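Local coordinates for Glucose/sorbosone dehydrogenases (Escherichia coli K12, PDB 2G8S), which belongs to the glucose/sorbosone dehydrogenase family of beta-propeller proteins and carries a bound calcium ion, at residues 156-159 / 160-163; 168-171 / 172-176. All blocks are in the same frame, centred on the assembly; numbering follows the deposited sequence.

Contact 1: residues 156-159 / 160-163; sequences AQDL and DKLQ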
loop_
_atom_site.group_PDB
_atom_site.type_symbol
_atom_site.label_atom_id
_atom_site.label_comp_id
_atom_site.label_asym_id
_atom_site.label_seq_id
_atom_site.Cartn_x
_atom_site.Cartn_y
_atom_site.Cartn_z
ATOM N N ALA A 156 15.112 -4.710 9.210
ATOM C CA ALA A 156 14.978 -4.187 7.850
ATOM C C ALA A 156 16.279 -4.340 7.053
ATOM O O ALA A 156 16.252 -4.427 5.827
ATOM C CB ALA A 156 14.526 -2.728 7.871
ATOM N N GLN A 157 17.416 -4.362 7.756
ATOM C CA GLN A 157 18.719 -4.515 7.112
ATOM C C GLN A 157 19.131 -5.978 6.889
ATOM O O GLN A 157 20.093 -6.249 6.162
ATOM C CB GLN A 157 19.799 -3.816 7.947
ATOM C CG GLN A 157 19.671 -2.301 7.965
ATOM C CD GLN A 157 19.930 -1.700 6.607
ATOM O OE1 GLN A 157 20.983 -1.927 6.011
ATOM N NE2 GLN A 157 18.968 -0.935 6.099
ATOM N N ASP A 158 18.418 -6.903 7.524
ATOM C CA ASP A 158 18.805 -8.317 7.515
ATOM C C ASP A 158 18.238 -9.012 6.285
ATOM O O ASP A 158 17.018 -9.135 6.157
ATOM C CB ASP A 158 18.273 -9.021 8.763
ATOM C CG ASP A 158 18.930 -8.545 10.052
ATOM O OD1 ASP A 158 20.003 -7.898 9.986
ATOM O OD2 ASP A 158 18.367 -8.841 11.132
ATOM N N LEU A 159 19.114 -9.493 5.404
ATOM C CA LEU A 159 18.655 -10.124 4.160
ATOM C C LEU A 159 18.064 -11.519 4.347
ATOM O O LEU A 159 17.441 -12.049 3.421
ATOM C CB LEU A 159 19.755 -10.128 3.087
ATOM C CG LEU A 159 20.221 -8.746 2.602
ATOM C CD1 LEU A 159 21.319 -8.898 1.574
ATOM C CD2 LEU A 159 19.084 -7.917 2.014
ATOM N N ASP A 160 18.255 -12.111 5.530
ATOM C CA ASP A 160 17.644 -13.403 5.862
ATOM C C ASP A 160 16.209 -13.285 6.394
ATOM O O ASP A 160 15.559 -14.298 6.676
ATOM C CB ASP A 160 18.515 -14.179 6.864
ATOM C CG ASP A 160 18.635 -13.484 8.221
ATOM O OD1 ASP A 160 18.777 -12.246 8.273
ATOM O OD2 ASP A 160 18.636 -14.190 9.259
ATOM N N LYS A 161 15.718 -12.051 6.512
ATOM C CA LYS A 161 14.404 -11.773 7.099
ATOM C C LYS A 161 13.544 -10.956 6.146
ATOM O O LYS A 161 14.047 -10.090 5.439
ATOM C CB LYS A 161 14.551 -11.020 8.423
ATOM C CG LYS A 161 15.332 -11.798 9.478
ATOM C CD LYS A 161 15.334 -11.091 10.813
ATOM C CE LYS A 161 16.330 -11.729 11.791
ATOM N NZ LYS A 161 17.740 -11.612 11.315
ATOM N N LEU A 162 12.240 -11.210 6.158
ATOM C CA LEU A 162 11.348 -10.523 5.223
ATOM C C LEU A 162 10.691 -9.267 5.830
ATOM O O LEU A 162 9.696 -8.740 5.302
ATOM C CB LEU A 162 10.339 -11.510 4.635
ATOM C CG LEU A 162 10.974 -12.478 3.623
ATOM C CD1 LEU A 162 10.070 -13.693 3.380
ATOM C CD2 LEU A 162 11.302 -11.768 2.301
ATOM N N GLN A 163 11.300 -8.763 6.905
ATOM C CA GLN A 163 10.917 -7.494 7.524
ATOM C C GLN A 163 11.517 -6.315 6.770
ATOM O O GLN A 163 12.699 -6.320 6.463
ATOM C CB GLN A 163 11.455 -7.449 8.954
ATOM C CG GLN A 163 10.559 -8.140 9.961
ATOM C CD GLN A 163 10.521 -9.644 9.769
ATOM O OE1 GLN A 163 11.534 -10.263 9.433
ATOM N NE2 GLN A 163 9.349 -10.238 9.980
#

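Contact 2: residues 168-171 / 172-176; sequences RLTD and QGEIP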
loop_
_atom_site.group_PDB
_atom_site.type_symbol
_atom_site.label_atom_id
_atom_site.label_comp_id
_atom_site.label_asym_id
_atom_site.label_seq_id
_atom_site.Cartn_x
_atom_site.Cartn_y
_atom_site.Cartn_z
ATOM N N ARG A 168 9.711 -8.936 -4.782
ATOM C CA ARG A 168 9.238 -9.100 -6.157
ATOM C C ARG A 168 9.058 -10.576 -6.448
ATOM O O ARG A 168 10.009 -11.356 -6.337
ATOM C CB ARG A 168 10.201 -8.498 -7.189
ATOM C CG ARG A 168 9.566 -8.444 -8.584
ATOM C CD ARG A 168 10.527 -8.022 -9.676
ATOM N NE ARG A 168 11.503 -9.063 -9.985
ATOM C CZ ARG A 168 12.035 -9.288 -11.188
ATOM N NH1 ARG A 168 11.685 -8.577 -12.262
ATOM N NH2 ARG A 168 12.931 -10.247 -11.312
ATOM N N LEU A 169 7.834 -10.942 -6.810
ATOM C CA LEU A 169 7.528 -12.292 -7.285
ATOM C C LEU A 169 7.118 -12.199 -8.742
ATOM O O LEU A 169 6.870 -11.105 -9.245
ATOM C CB LEU A 169 6.383 -12.901 -6.466
ATOM C CG LEU A 169 6.622 -12.987 -4.957
ATOM C CD1 LEU A 169 5.423 -13.603 -4.275
ATOM C CD2 LEU A 169 7.891 -13.774 -4.627
ATOM N N THR A 170 7.049 -13.334 -9.434
ATOM C CA THR A 170 6.368 -13.331 -10.728
ATOM C C THR A 170 4.886 -13.081 -10.465
ATOM O O THR A 170 4.413 -13.189 -9.320
ATOM C CB THR A 170 6.502 -14.674 -11.489
ATOM O OG1 THR A 170 5.710 -15.678 -10.835
ATOM C CG2 THR A 170 7.960 -15.107 -11.574
ATOM N N ASP A 171 4.145 -12.785 -11.526
ATOM C CA ASP A 171 2.716 -12.536 -11.381
ATOM C C ASP A 171 1.922 -13.796 -11.004
ATOM O O ASP A 171 0.707 -13.730 -10.831
ATOM C CB ASP A 171 2.143 -11.825 -12.623
ATOM C CG ASP A 171 2.312 -12.629 -13.912
ATOM O OD1 ASP A 171 2.619 -13.838 -13.847
ATOM O OD2 ASP A 171 2.123 -12.036 -15.000
ATOM N N GLN A 172 2.622 -14.924 -10.854
ATOM C CA GLN A 172 2.028 -16.179 -10.367
ATOM C C GLN A 172 2.426 -16.489 -8.921
ATOM O O GLN A 172 1.973 -17.482 -8.329
ATOM C CB GLN A 172 2.429 -17.346 -11.281
ATOM C CG GLN A 172 1.955 -17.199 -12.727
ATOM C CD GLN A 172 0.447 -17.376 -12.899
ATOM O OE1 GLN A 172 -0.230 -17.967 -12.057
ATOM N NE2 GLN A 172 -0.075 -16.875 -14.006
ATOM N N GLY A 173 3.284 -15.643 -8.355
ATOM C CA GLY A 173 3.750 -15.833 -6.987
ATOM C C GLY A 173 5.004 -16.681 -6.858
ATOM O O GLY A 173 5.331 -17.130 -5.760
ATOM N N GLU A 174 5.701 -16.894 -7.972
ATOM C CA GLU A 174 6.948 -17.663 -7.975
ATOM C C GLU A 174 8.145 -16.735 -7.790
ATOM O O GLU A 174 8.033 -15.517 -7.970
ATOM C CB GLU A 174 7.103 -18.451 -9.287
ATOM C CG GLU A 174 5.937 -19.386 -9.602
ATOM C CD GLU A 174 5.890 -20.626 -8.718
ATOM O OE1 GLU A 174 6.880 -20.913 -8.006
ATOM O OE2 GLU A 174 4.854 -21.326 -8.742
ATOM N N ILE A 175 9.288 -17.308 -7.426
ATOM C CA ILE A 175 10.515 -16.523 -7.298
ATOM C C ILE A 175 11.182 -16.338 -8.664
ATOM O O ILE A 175 11.521 -17.333 -9.333
ATOM C CB ILE A 175 11.493 -17.158 -6.294
ATOM C CG1 ILE A 175 10.806 -17.309 -4.929
ATOM C CG2 ILE A 175 12.780 -16.325 -6.209
ATOM C CD1 ILE A 175 11.587 -18.113 -3.913
ATOM N N PRO A 176 11.351 -15.078 -9.110
ATOM C CA PRO A 176 12.030 -14.830 -10.386
ATOM C C PRO A 176 13.487 -15.294 -10.384
ATOM O O PRO A 176 14.201 -15.096 -9.389
ATOM C CB PRO A 176 11.966 -13.299 -10.536
ATOM C CG PRO A 176 10.853 -12.873 -9.643
ATOM C CD PRO A 176 10.896 -13.822 -8.483
#

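Contact 1: residues 156-159 / 160-163
Asp-158 and Lys-161 both set CG beside the backbone N, anti to the carbonyl carbon; the tight turn between them puts their side chains on the same side, and these matching torsions keep the two alongside each other and pointing the same way. The lysine chain runs extended as far as CE and bends only at its last torsion (chi4 64°), which brings NZ over the carboxylate of Asp-158. The salt bridge is short, 2.8 Å from Lys-161 NZ to Asp-158 OD2, yet the ammonium comes from above the carboxylate plane. Asp-160 folds its carboxylate back over the turn, CG lying between the backbone N and the carbonyl carbon, and Lys-161 NZ reaches its OD1 (3.3 Å) and OD2 by weak hydrogen bonds within a second salt bridge. Its OD1 also rests 3.3 Å from CB of Asp-158. The two carboxylates lie side by side with their planes 53° apart, and the ammonium they share probably offsets the repulsion between the two acids.

Underneath is a type I beta turn from Asp-158 to Lys-161, closed by Lys-161 N to Asp-158 O at 3.2 Å. Beyond it the chain doubles back, and CA of Ala-156 makes a nearly straight CA-H...O contact of 3.4 Å with O of Gln-163. Lys-165 NZ gathers the carbonyls of Asp-158, Lys-161 and Gln-163 by hydrogen bonds, while Gln-163 NE2 bonds to Pro-123 O and Asn-150 OD1. The turn belongs to the loop between strands 142-147 and 165-170; Leu-159 packs on Tyr-194 and Leu-162 on Ile-191, both of strand 191-194.

Contact 2: residues 168-171 / 172-176
Thr-170 faces the backbone of Gln-172 to Glu-174 with its hydroxyl, and its rotamer sets where the hydroxyl and methyl go. With chi1 at 71°, OG1 sits between the backbone N and the carbonyl carbon and accepts two hydrogen bonds, from Glu-174 N at 3.1 Å and from Gln-172 N at 3.2 Å. The same rotation lays CG2 against the Glu-174 carbonyl, 3.6 Å from its O. Two backbone bonds complete a type I turn with a G1 beta bulge: Gly-173 N to Thr-170 O closes the turn, and Thr-170 N donates to Glu-174 O at 2.8 Å. Gly-173, with a positive phi of 90°, holds the bulge position, where glycine is the usual residue.

Leu-169 sends CD1 over Gly-173, 3.9 Å from its CA. Arg-168 runs extended to CD, then bends at chi3 (72°), and its guanidinium meets the Pro-176 ring obliquely, NH2 lying 3.3 Å from Pro-176 CB. That NH2 also forms a salt bridge with Asp-178, and the guanidinium makes a cation-pi contact with Tyr-142. Asp-171 and Gln-172 run side by side, the carboxylate and amide planes almost perpendicular; the amide oxygen of Gln-172 is bonded to Arg-82.

The turn follows directly on strand 165-170, which lies between strands 142-147 and 191-194 in a four-stranded antiparallel sheet; Pro-176 rests on Tyr-142 at the start of strand 142-147.

From the N terminus, the chain leaves strand 142-147 and reaches contact 1 within the connection to strand 165-170, where residues 156-163 double back locally. It then runs along strand 165-170, and contact 2 turns the chain at that strand's far end, on the way to strand 191-194. The two contacts therefore follow in series, neither nesting nor crossing, with centres about 18 Å apart and no touch between them. The loop of contact 1 lies against strand 191-194, while contact 2 lies against strand 142-147 and also touches Glu-190 at the approach to strand 191-194, all within one sheet of the propeller.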